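Local coordinates for fatty acid-binding protein homolog 8 (Caenorhabditis elegans, PDB 6C1Z) that binds unsaturated fatty acids such as oleic acid with high affinity and carries them from the lysosome to the nucleus to promote longevity, at residues Arg11-His16 / Ser41-Ile46; Ser83-Val88 / Asp100-Asn105; Ile96-Lys101 / Ser108-Thr113. One frame throughout, in Å; residues are numbered along the deposited sequence.

Overall arrangement
All three contacts join antiparallel neighbours in the up-and-down beta barrel of a fatty acid-binding protein. Contact 1 pairs strands 10-18 and 43-49 and stands apart, its centre about 25 Å from that of contact 2 and about 19 Å from that of contact 3, on the opposite side of the chain's centre. Contacts 2 and 3 share strand 94-101, with D100 and K101 in both. Contacts 1 and 3 are partly buried. Contact 1 sets aromatic and aliphatic groups on one face and mostly charged ones on the other. Contact 3 has a polar, water-bearing inner face. Contact 2 is a surface contact of few backbone bonds, bridging waters and a sulfate.

Contact 1. Residues Arg11-His16 / Ser41-Ile46; sequences RWKLVH and SPTLEI
W12 and L44 form the tight part of this contact. They are an antiparallel hydrogen-bonded pair. W12 N donates to L44 O and L44 N to W12 O, each at 2.8 Å. The first bond is the more bent. L44 O also lies at the edge of the indole, in its plane, 3.5 Å from W12 CD1. The W12 ring leaves CB anti to its own carbonyl carbon (chi1 -59°). This carries NE1 past the end of I46, whose CD1 is 4.2 Å away and approaches obliquely. The indole N-H itself is taken by F8 O. L120 of strand 119-126 touches W12, L44 and I46, so this side is buried.

One bond further along, L14 N lies almost in line with the P42 C=O, at 3.2 Å from its O. L14 CD2 rests on P42 CD of the proline ring.

The other face is the solvent side. R11, K13 and E45 are partly exposed there, while T43 among them is buried. K13 bends at chi2 (-74°), which brings NZ back to T43 OG1 at 2.8 Å. T43 CG2 sits over one face of the R11 guanidinium, toward its rim. E45 OE2 meets the edge of that group, 3.6 Å from R11 NH1, in a salt bridge with the two planes 68° apart. The main ionic partner of R11 is E138, bound through NE. Between these two strands the chain runs through helices 20-27 and 31-39, the strand-helix-helix-strand connection of the fatty acid-binding protein barrel.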
loop_
_atom_site.group_PDB
_atom_site.type_symbol
_atom_site.label_atom_id
_atom_site.label_comp_id
_atom_site.label_asym_id
_atom_site.label_seq_id
_atom_site.Cartn_x
_atom_site.Cartn_y
_atom_site.Cartn_z
ATOM N N ARG A 11 4.429 -13.885 1.124
ATOM C CA ARG A 11 3.031 -13.668 1.435
ATOM C C ARG A 11 2.915 -13.282 2.902
ATOM O O ARG A 11 3.548 -13.898 3.762
ATOM C CB ARG A 11 2.202 -14.932 1.110
ATOM C CG ARG A 11 1.923 -15.106 -0.402
ATOM C CD ARG A 11 1.427 -16.493 -0.810
ATOM N NE ARG A 11 0.110 -16.800 -0.256
ATOM C CZ ARG A 11 -1.047 -16.453 -0.809
ATOM N NH1 ARG A 11 -1.079 -15.773 -1.949
ATOM N NH2 ARG A 11 -2.181 -16.778 -0.201
ATOM N N TRP A 12 2.081 -12.285 3.187
ATOM C CA TRP A 12 2.026 -11.601 4.468
ATOM C C TRP A 12 0.565 -11.437 4.875
ATOM O O TRP A 12 -0.281 -11.102 4.037
ATOM C CB TRP A 12 2.683 -10.215 4.321
ATOM C CG TRP A 12 4.122 -10.211 3.881
ATOM C CD1 TRP A 12 4.590 -10.112 2.594
ATOM C CD2 TRP A 12 5.286 -10.287 4.723
ATOM N NE1 TRP A 12 5.967 -10.134 2.586
ATOM C CE2 TRP A 12 6.411 -10.243 3.880
ATOM C CE3 TRP A 12 5.491 -10.406 6.119
ATOM C CZ2 TRP A 12 7.709 -10.265 4.374
ATOM C CZ3 TRP A 12 6.769 -10.435 6.589
ATOM C CH2 TRP A 12 7.859 -10.377 5.726
ATOM N N LYS A 13 0.263 -11.685 6.153
ATOM C CA LYS A 13 -1.103 -11.681 6.676
ATOM C C LYS A 13 -1.258 -10.522 7.658
ATOM O O LYS A 13 -0.431 -10.362 8.563
ATOM C CB LYS A 13 -1.413 -13.004 7.383
ATOM C CG LYS A 13 -1.404 -14.218 6.473
ATOM C CD LYS A 13 -2.624 -14.278 5.597
ATOM C CE LYS A 13 -2.620 -15.549 4.777
ATOM N NZ LYS A 13 -3.916 -15.795 4.084
ATOM N N LEU A 14 -2.311 -9.709 7.489
ATOM C CA LEU A 14 -2.504 -8.574 8.392
ATOM C C LEU A 14 -2.796 -9.060 9.811
ATOM O O LEU A 14 -3.691 -9.879 10.015
ATOM C CB LEU A 14 -3.667 -7.710 7.902
ATOM C CG LEU A 14 -3.875 -6.416 8.693
ATOM C CD1 LEU A 14 -2.824 -5.390 8.362
ATOM C CD2 LEU A 14 -5.257 -5.840 8.477
ATOM N N VAL A 15 -2.052 -8.542 10.789
ATOM C CA VAL A 15 -2.299 -8.825 12.197
ATOM C C VAL A 15 -2.659 -7.592 13.019
ATOM O O VAL A 15 -3.176 -7.747 14.133
ATOM C CB VAL A 15 -1.123 -9.586 12.845
ATOM C CG1 VAL A 15 -0.959 -10.934 12.185
ATOM C CG2 VAL A 15 0.158 -8.786 12.749
ATOM N N HIS A 16 -2.394 -6.375 12.560
ATOM C CA HIS A 16 -2.787 -5.195 13.321
ATOM C C HIS A 16 -3.010 -4.032 12.367
ATOM O O HIS A 16 -2.317 -3.909 11.364
ATOM C CB HIS A 16 -1.725 -4.790 14.353
ATOM C CG HIS A 16 -2.013 -3.484 15.025
ATOM N ND1 HIS A 16 -2.912 -3.364 16.064
ATOM C CD2 HIS A 16 -1.540 -2.238 14.790
ATOM C CE1 HIS A 16 -2.968 -2.101 16.449
ATOM N NE2 HIS A 16 -2.146 -1.397 15.692
ATOM N N SER A 41 -9.015 -8.633 6.781
ATOM C CA SER A 41 -7.613 -8.854 7.137
ATOM C C SER A 41 -6.938 -9.399 5.883
ATOM O O SER A 41 -6.857 -10.624 5.698
ATOM C CB SER A 41 -7.480 -9.820 8.313
ATOM O OG SER A 41 -7.997 -9.232 9.496
ATOM N N PRO A 42 -6.450 -8.527 5.003
ATOM C CA PRO A 42 -5.989 -8.970 3.684
ATOM C C PRO A 42 -4.690 -9.745 3.768
ATOM O O PRO A 42 -3.977 -9.730 4.776
ATOM C CB PRO A 42 -5.793 -7.662 2.914
ATOM C CG PRO A 42 -5.650 -6.618 3.935
ATOM C CD PRO A 42 -6.418 -7.058 5.130
ATOM N N THR A 43 -4.396 -10.438 2.669
ATOM C CA THR A 43 -3.107 -11.063 2.439
ATOM C C THR A 43 -2.375 -10.251 1.384
ATOM O O THR A 43 -2.924 -9.971 0.313
ATOM C CB THR A 43 -3.308 -12.492 1.949
ATOM O OG1 THR A 43 -3.967 -13.230 2.975
ATOM C CG2 THR A 43 -1.978 -13.150 1.634
ATOM N N LEU A 44 -1.143 -9.876 1.687
ATOM C CA LEU A 44 -0.324 -9.098 0.779
ATOM C C LEU A 44 0.739 -10.023 0.215
ATOM O O LEU A 44 1.515 -10.614 0.965
ATOM C CB LEU A 44 0.310 -7.917 1.515
ATOM C CG LEU A 44 1.452 -7.158 0.821
ATOM C CD1 LEU A 44 1.012 -6.563 -0.490
ATOM C CD2 LEU A 44 2.015 -6.073 1.740
ATOM N N GLU A 45 0.755 -10.176 -1.097
ATOM C CA GLU A 45 1.746 -10.978 -1.781
ATOM C C GLU A 45 2.668 -10.034 -2.523
ATOM O O GLU A 45 2.201 -9.194 -3.304
ATOM C CB GLU A 45 1.052 -11.912 -2.768
ATOM C CG GLU A 45 1.934 -12.600 -3.778
ATOM C CD GLU A 45 1.121 -13.418 -4.747
ATOM O OE1 GLU A 45 0.490 -12.835 -5.669
ATOM O OE2 GLU A 45 1.083 -14.645 -4.554
ATOM N N ILE A 46 3.967 -10.187 -2.286
ATOM C CA ILE A 46 4.993 -9.392 -2.952
ATOM C C ILE A 46 5.828 -10.363 -3.764
ATOM O O ILE A 46 6.367 -11.344 -3.222
ATOM C CB ILE A 46 5.861 -8.628 -1.943
ATOM C CG1 ILE A 46 5.037 -7.562 -1.238
ATOM C CG2 ILE A 46 7.077 -7.998 -2.634
ATOM C CD1 ILE A 46 5.765 -6.915 -0.054
#

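Contact 2. Residues Ser83-Val88 / Asp100-Asn105; sequences SYNTLV and DKIKEN. With SO4 (sulfate ion), chain B.
N85 and D100 carry the backbone bonds. N85 N donates to D100 O at 2.9 Å, and D100 N donates to N85 O at 2.8 Å. In the second bond the donor stands 38° out of the carbonyl plane. D100 O also lies close to Y84, 3.4 Å from its CB.

Packing comes next. The CB of I102 points toward strand 83-91. Its CD1 reaches S83 O at 3.7 Å, and its CG1 meets N85 ND2 at 3.5 Å. The side chains of N85 and I102 cross at about a right angle. The Y84 ring has D100 C and K101 N at its edge; its hydroxyl is held by D80.

The strands belong to a beta hairpin, 83-91 with 94-101, in the beta barrel. Here direct pairing gives way to water.

One water links S83 O to I102 N. A second accepts from N85 ND2 and donates to K101 O, which ties the N85 amide to the K101 backbone.

K101 makes the ionic contacts. Its chain is extended beyond CG, and NZ donates to E104 O at 2.6 Å and to O3 of a sulfate, probably from the crystallisation liquor, at 3.2 Å. E104 OE1 is a long ionic partner of the same NZ.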
loop_
_atom_site.group_PDB
_atom_site.type_symbol
_atom_site.label_atom_id
_atom_site.label_comp_id
_atom_site.label_asym_id
_atom_site.label_seq_id
_atom_site.Cartn_x
_atom_site.Cartn_y
_atom_site.Cartn_z
ATOM N N SER A 83 -7.730 7.499 -10.575
ATOM C CA SER A 83 -6.426 7.390 -11.199
ATOM C C SER A 83 -5.456 8.369 -10.558
ATOM O O SER A 83 -5.820 9.497 -10.218
ATOM C CB SER A 83 -6.511 7.669 -12.694
ATOM O OG SER A 83 -7.155 8.907 -12.928
ATOM N N TYR A 84 -4.218 7.921 -10.403
ATOM C CA TYR A 84 -3.175 8.695 -9.750
ATOM C C TYR A 84 -1.902 8.579 -10.573
ATOM O O TYR A 84 -1.723 7.622 -11.337
ATOM C CB TYR A 84 -2.904 8.191 -8.314
ATOM C CG TYR A 84 -4.093 8.306 -7.396
ATOM C CD1 TYR A 84 -5.054 7.313 -7.334
ATOM C CD2 TYR A 84 -4.263 9.418 -6.597
ATOM C CE1 TYR A 84 -6.135 7.423 -6.495
ATOM C CE2 TYR A 84 -5.339 9.537 -5.755
ATOM C CZ TYR A 84 -6.270 8.539 -5.702
ATOM O OH TYR A 84 -7.365 8.662 -4.872
ATOM N N ASN A 85 -0.985 9.521 -10.367
ATOM C CA ASN A 85 0.365 9.417 -10.909
ATOM C C ASN A 85 1.225 8.909 -9.756
ATOM O O ASN A 85 1.436 9.620 -8.769
ATOM C CB ASN A 85 0.884 10.760 -11.417
ATOM C CG ASN A 85 0.325 11.126 -12.772
ATOM O OD1 ASN A 85 0.379 10.337 -13.704
ATOM N ND2 ASN A 85 -0.210 12.327 -12.883
ATOM N N THR A 86 1.688 7.664 -9.854
ATOM C CA THR A 86 2.371 6.992 -8.756
ATOM C C THR A 86 3.836 6.752 -9.099
ATOM O O THR A 86 4.186 6.455 -10.239
ATOM C CB THR A 86 1.647 5.682 -8.433
ATOM O OG1 THR A 86 0.331 6.003 -7.944
ATOM C CG2 THR A 86 2.408 4.894 -7.385
ATOM N N LEU A 87 4.698 6.900 -8.100
ATOM C CA LEU A 87 6.131 6.657 -8.257
ATOM C C LEU A 87 6.601 5.906 -7.024
ATOM O O LEU A 87 6.433 6.404 -5.902
ATOM C CB LEU A 87 6.881 7.991 -8.368
ATOM C CG LEU A 87 8.404 7.938 -8.387
ATOM C CD1 LEU A 87 8.931 7.121 -9.535
ATOM C CD2 LEU A 87 8.951 9.349 -8.468
ATOM N N VAL A 88 7.200 4.726 -7.214
ATOM C CA VAL A 88 7.710 3.903 -6.111
ATOM C C VAL A 88 9.225 3.904 -6.173
ATOM O O VAL A 88 9.805 3.675 -7.236
ATOM C CB VAL A 88 7.178 2.462 -6.167
ATOM C CG1 VAL A 88 7.537 1.721 -4.862
ATOM C CG2 VAL A 88 5.656 2.432 -6.406
ATOM N N ASP A 100 0.260 10.413 -6.358
ATOM C CA ASP A 100 -0.092 11.815 -6.562
ATOM C C ASP A 100 -1.445 11.963 -7.256
ATOM O O ASP A 100 -1.706 11.342 -8.295
ATOM C CB ASP A 100 0.974 12.532 -7.401
ATOM C CG ASP A 100 2.301 12.696 -6.683
ATOM O OD1 ASP A 100 2.352 12.613 -5.445
ATOM O OD2 ASP A 100 3.307 12.946 -7.379
ATOM N N LYS A 101 -2.299 12.793 -6.680
ATOM C CA LYS A 101 -3.590 13.047 -7.297
ATOM C C LYS A 101 -3.422 13.676 -8.669
ATOM O O LYS A 101 -2.415 14.329 -8.975
ATOM C CB LYS A 101 -4.463 13.934 -6.412
ATOM C CG LYS A 101 -4.000 15.364 -6.247
ATOM C CD LYS A 101 -4.977 16.121 -5.361
ATOM C CE LYS A 101 -4.571 17.561 -5.155
ATOM N NZ LYS A 101 -5.544 18.262 -4.279
ATOM N N ILE A 102 -4.410 13.427 -9.512
ATOM C CA ILE A 102 -4.529 14.061 -10.819
ATOM C C ILE A 102 -5.609 15.137 -10.813
ATOM O O ILE A 102 -5.382 16.269 -11.251
ATOM C CB ILE A 102 -4.784 13.007 -11.921
ATOM C CG1 ILE A 102 -3.569 12.076 -12.019
ATOM C CG2 ILE A 102 -5.068 13.670 -13.269
ATOM C CD1 ILE A 102 -3.760 10.887 -12.917
ATOM N N LYS A 103 -6.790 14.803 -10.300
ATOM C CA LYS A 103 -7.868 15.765 -10.148
ATOM C C LYS A 103 -7.718 16.496 -8.824
ATOM O O LYS A 103 -7.390 15.886 -7.797
ATOM C CB LYS A 103 -9.218 15.049 -10.204
ATOM C CG LYS A 103 -9.499 14.345 -11.548
ATOM C CD LYS A 103 -9.398 15.296 -12.744
ATOM C CE LYS A 103 -9.708 14.609 -14.082
ATOM N NZ LYS A 103 -8.518 13.936 -14.696
ATOM N N GLU A 104 -7.980 17.809 -8.854
ATOM C CA GLU A 104 -7.619 18.680 -7.741
ATOM C C GLU A 104 -8.392 18.327 -6.478
ATOM O O GLU A 104 -7.867 18.476 -5.367
ATOM C CB GLU A 104 -7.853 20.137 -8.159
ATOM C CG GLU A 104 -7.538 21.202 -7.111
ATOM C CD GLU A 104 -6.068 21.260 -6.758
ATOM O OE1 GLU A 104 -5.273 20.500 -7.353
ATOM O OE2 GLU A 104 -5.707 22.072 -5.880
ATOM N N ASN A 105 -9.618 17.827 -6.625
ATOM C CA ASN A 105 -10.469 17.486 -5.495
ATOM C C ASN A 105 -10.143 16.126 -4.910
ATOM O O ASN A 105 -10.761 15.737 -3.910
ATOM C CB ASN A 105 -11.936 17.491 -5.926
ATOM C CG ASN A 105 -12.206 16.542 -7.078
ATOM O OD1 ASN A 105 -11.427 16.461 -8.028
ATOM N ND2 ASN A 105 -13.313 15.815 -6.996
HETATM S S SO4 B . -3.368 16.654 -1.146
HETATM O O1 SO4 B . -2.599 16.528 -2.386
HETATM O O2 SO4 B . -2.762 17.644 -0.271
HETATM O O3 SO4 B . -4.745 17.026 -1.451
HETATM O O4 SO4 B . -3.419 15.337 -0.498
HETATM O O HOH W 1 -6.450 11.881 -9.118
HETATM O O HOH W 2 -0.138 14.181 -10.674
#

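Contact 3. Residues Ile96-Lys101 / Ser108-Thr113; sequences ISHQDK and SSVFTT. With SO4 (sulfate ion), chain B.
Strands 96-101 and 109-113 run antiparallel, joined by paired backbone bonds between S97 and F111 and between Q99 and S109. They form a beta hairpin of the fatty acid-binding protein barrel. The S97-F111 bonds are both 2.8 Å and nearly straight, and each donor lies in the carbonyl plane. I96 CA and V110 CA add CH...O contacts to F111 O and S97 O.

On one face I96, H98 and V110 lie side by side. The two methyls of V110 divide the work. CG1 touches I96 CG2 at 4.0 Å and also sits over the H98 ring, toward its rim. CG2 meets H98 CD2 at 3.6 Å.

The other face is more polar. Q99 stretches out with CG anti to its backbone N (chi1 -178°), which takes its amide to the rim of the F111 ring. NE2 lies in the plane of that ring, 3.6 Å from CE2, and the amide and ring planes are 86° apart. S97 CB meets the same edge. Beyond the strands, E76 OE1 accepts a hydrogen bond from Q99 NE2, and Y23 bonds to S109 OG. A water donates to Q99 OE1 and accepts from S109 OG. Another donates to D100 OD1 and to S109 O.

At the loop end of the hairpin a sulfate, probably from the crystallisation liquor, is gripped by S108 N at 2.9 Å from its O4 as well as by K101. Cutting K101 back to an alanine is likely to leave E104 O without its ammonium partner and the sulfate with less positive charge beside it. K101 N donates to S108 OG, 2.9 Å away and almost straight at 177°.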
loop_
_atom_site.group_PDB
_atom_site.type_symbol
_atom_site.label_atom_id
_atom_site.label_comp_id
_atom_site.label_asym_id
_atom_site.label_seq_id
_atom_site.Cartn_x
_atom_site.Cartn_y
_atom_site.Cartn_z
ATOM N N ILE A 96 8.856 3.137 -0.900
ATOM C CA ILE A 96 8.112 4.372 -0.694
ATOM C C ILE A 96 7.351 4.659 -1.973
ATOM O O ILE A 96 7.959 4.793 -3.045
ATOM C CB ILE A 96 9.036 5.542 -0.368
ATOM C CG1 ILE A 96 9.903 5.199 0.840
ATOM C CG2 ILE A 96 8.207 6.789 -0.128
ATOM C CD1 ILE A 96 10.938 6.258 1.163
ATOM N N SER A 97 6.025 4.728 -1.875
ATOM C CA SER A 97 5.174 5.084 -3.008
ATOM C C SER A 97 4.542 6.459 -2.804
ATOM O O SER A 97 3.860 6.706 -1.800
ATOM C CB SER A 97 4.094 4.035 -3.197
ATOM O OG SER A 97 3.288 4.441 -4.303
ATOM N N HIS A 98 4.795 7.369 -3.752
ATOM C CA HIS A 98 4.100 8.648 -3.824
ATOM C C HIS A 98 2.957 8.511 -4.814
ATOM O O HIS A 98 3.181 8.391 -6.020
ATOM C CB HIS A 98 5.056 9.765 -4.224
ATOM C CG HIS A 98 5.943 10.195 -3.102
ATOM N ND1 HIS A 98 7.094 9.517 -2.750
ATOM C CD2 HIS A 98 5.798 11.187 -2.195
ATOM C CE1 HIS A 98 7.651 10.114 -1.708
ATOM N NE2 HIS A 98 6.876 11.119 -1.344
ATOM N N GLN A 99 1.740 8.484 -4.294
ATOM C CA GLN A 99 0.538 8.350 -5.106
ATOM C C GLN A 99 -0.027 9.762 -5.232
ATOM O O GLN A 99 -0.706 10.244 -4.329
ATOM C CB GLN A 99 -0.427 7.387 -4.421
ATOM C CG GLN A 99 -1.700 7.158 -5.262
ATOM C CD GLN A 99 -2.712 6.290 -4.550
ATOM O OE1 GLN A 99 -3.494 6.763 -3.721
ATOM N NE2 GLN A 99 -2.700 5.000 -4.861
ATOM N N ASP A 100 0.260 10.413 -6.358
ATOM C CA ASP A 100 -0.092 11.815 -6.562
ATOM C C ASP A 100 -1.445 11.963 -7.256
ATOM O O ASP A 100 -1.706 11.342 -8.295
ATOM C CB ASP A 100 0.974 12.532 -7.401
ATOM C CG ASP A 100 2.301 12.696 -6.683
ATOM O OD1 ASP A 100 2.352 12.613 -5.445
ATOM O OD2 ASP A 100 3.307 12.946 -7.379
ATOM N N LYS A 101 -2.299 12.793 -6.680
ATOM C CA LYS A 101 -3.590 13.047 -7.297
ATOM C C LYS A 101 -3.422 13.676 -8.669
ATOM O O LYS A 101 -2.415 14.329 -8.975
ATOM C CB LYS A 101 -4.463 13.934 -6.412
ATOM C CG LYS A 101 -4.000 15.364 -6.247
ATOM C CD LYS A 101 -4.977 16.121 -5.361
ATOM C CE LYS A 101 -4.571 17.561 -5.155
ATOM N NZ LYS A 101 -5.544 18.262 -4.279
ATOM N N SER A 108 -3.707 13.115 -2.366
ATOM C CA SER A 108 -2.493 12.359 -2.592
ATOM C C SER A 108 -2.148 11.592 -1.329
ATOM O O SER A 108 -2.556 11.969 -0.220
ATOM C CB SER A 108 -1.351 13.310 -2.967
ATOM O OG SER A 108 -1.628 13.992 -4.168
ATOM N N SER A 109 -1.361 10.529 -1.500
ATOM C CA SER A 109 -0.949 9.688 -0.389
ATOM C C SER A 109 0.513 9.308 -0.532
ATOM O O SER A 109 1.079 9.319 -1.621
ATOM C CB SER A 109 -1.737 8.375 -0.318
ATOM O OG SER A 109 -3.098 8.591 0.012
ATOM N N VAL A 110 1.128 8.959 0.608
ATOM C CA VAL A 110 2.458 8.346 0.631
ATOM C C VAL A 110 2.346 7.028 1.367
ATOM O O VAL A 110 1.855 6.993 2.500
ATOM C CB VAL A 110 3.510 9.239 1.313
ATOM C CG1 VAL A 110 4.868 8.549 1.308
ATOM C CG2 VAL A 110 3.598 10.551 0.590
ATOM N N PHE A 111 2.802 5.950 0.728
ATOM C CA PHE A 111 2.804 4.621 1.319
ATOM C C PHE A 111 4.241 4.199 1.581
ATOM O O PHE A 111 5.104 4.342 0.717
ATOM C CB PHE A 111 2.155 3.613 0.385
ATOM C CG PHE A 111 0.813 4.034 -0.125
ATOM C CD1 PHE A 111 -0.239 4.287 0.737
ATOM C CD2 PHE A 111 0.605 4.203 -1.472
ATOM C CE1 PHE A 111 -1.493 4.676 0.234
ATOM C CE2 PHE A 111 -0.647 4.588 -1.966
ATOM C CZ PHE A 111 -1.676 4.814 -1.111
ATOM N N THR A 112 4.516 3.712 2.782
ATOM C CA THR A 112 5.851 3.251 3.128
ATOM C C THR A 112 5.742 1.822 3.601
ATOM O O THR A 112 4.896 1.529 4.447
ATOM C CB THR A 112 6.451 4.128 4.223
ATOM O OG1 THR A 112 6.391 5.501 3.814
ATOM C CG2 THR A 112 7.906 3.735 4.473
ATOM N N THR A 113 6.582 0.938 3.047
ATOM C CA THR A 113 6.585 -0.474 3.407
ATOM C C THR A 113 7.995 -0.833 3.834
ATOM O O THR A 113 8.954 -0.585 3.113
ATOM C CB THR A 113 6.136 -1.342 2.236
ATOM O OG1 THR A 113 4.836 -0.919 1.800
ATOM C CG2 THR A 113 6.039 -2.787 2.603
HETATM S S SO4 B . -3.368 16.654 -1.146
HETATM O O1 SO4 B . -2.599 16.528 -2.386
HETATM O O2 SO4 B . -2.762 17.644 -0.271
HETATM O O3 SO4 B . -4.745 17.026 -1.451
HETATM O O4 SO4 B . -3.419 15.337 -0.498
HETATM O O HOH W 3 -4.314 8.959 -2.388
HETATM O O HOH W 4 2.204 11.622 -2.884
#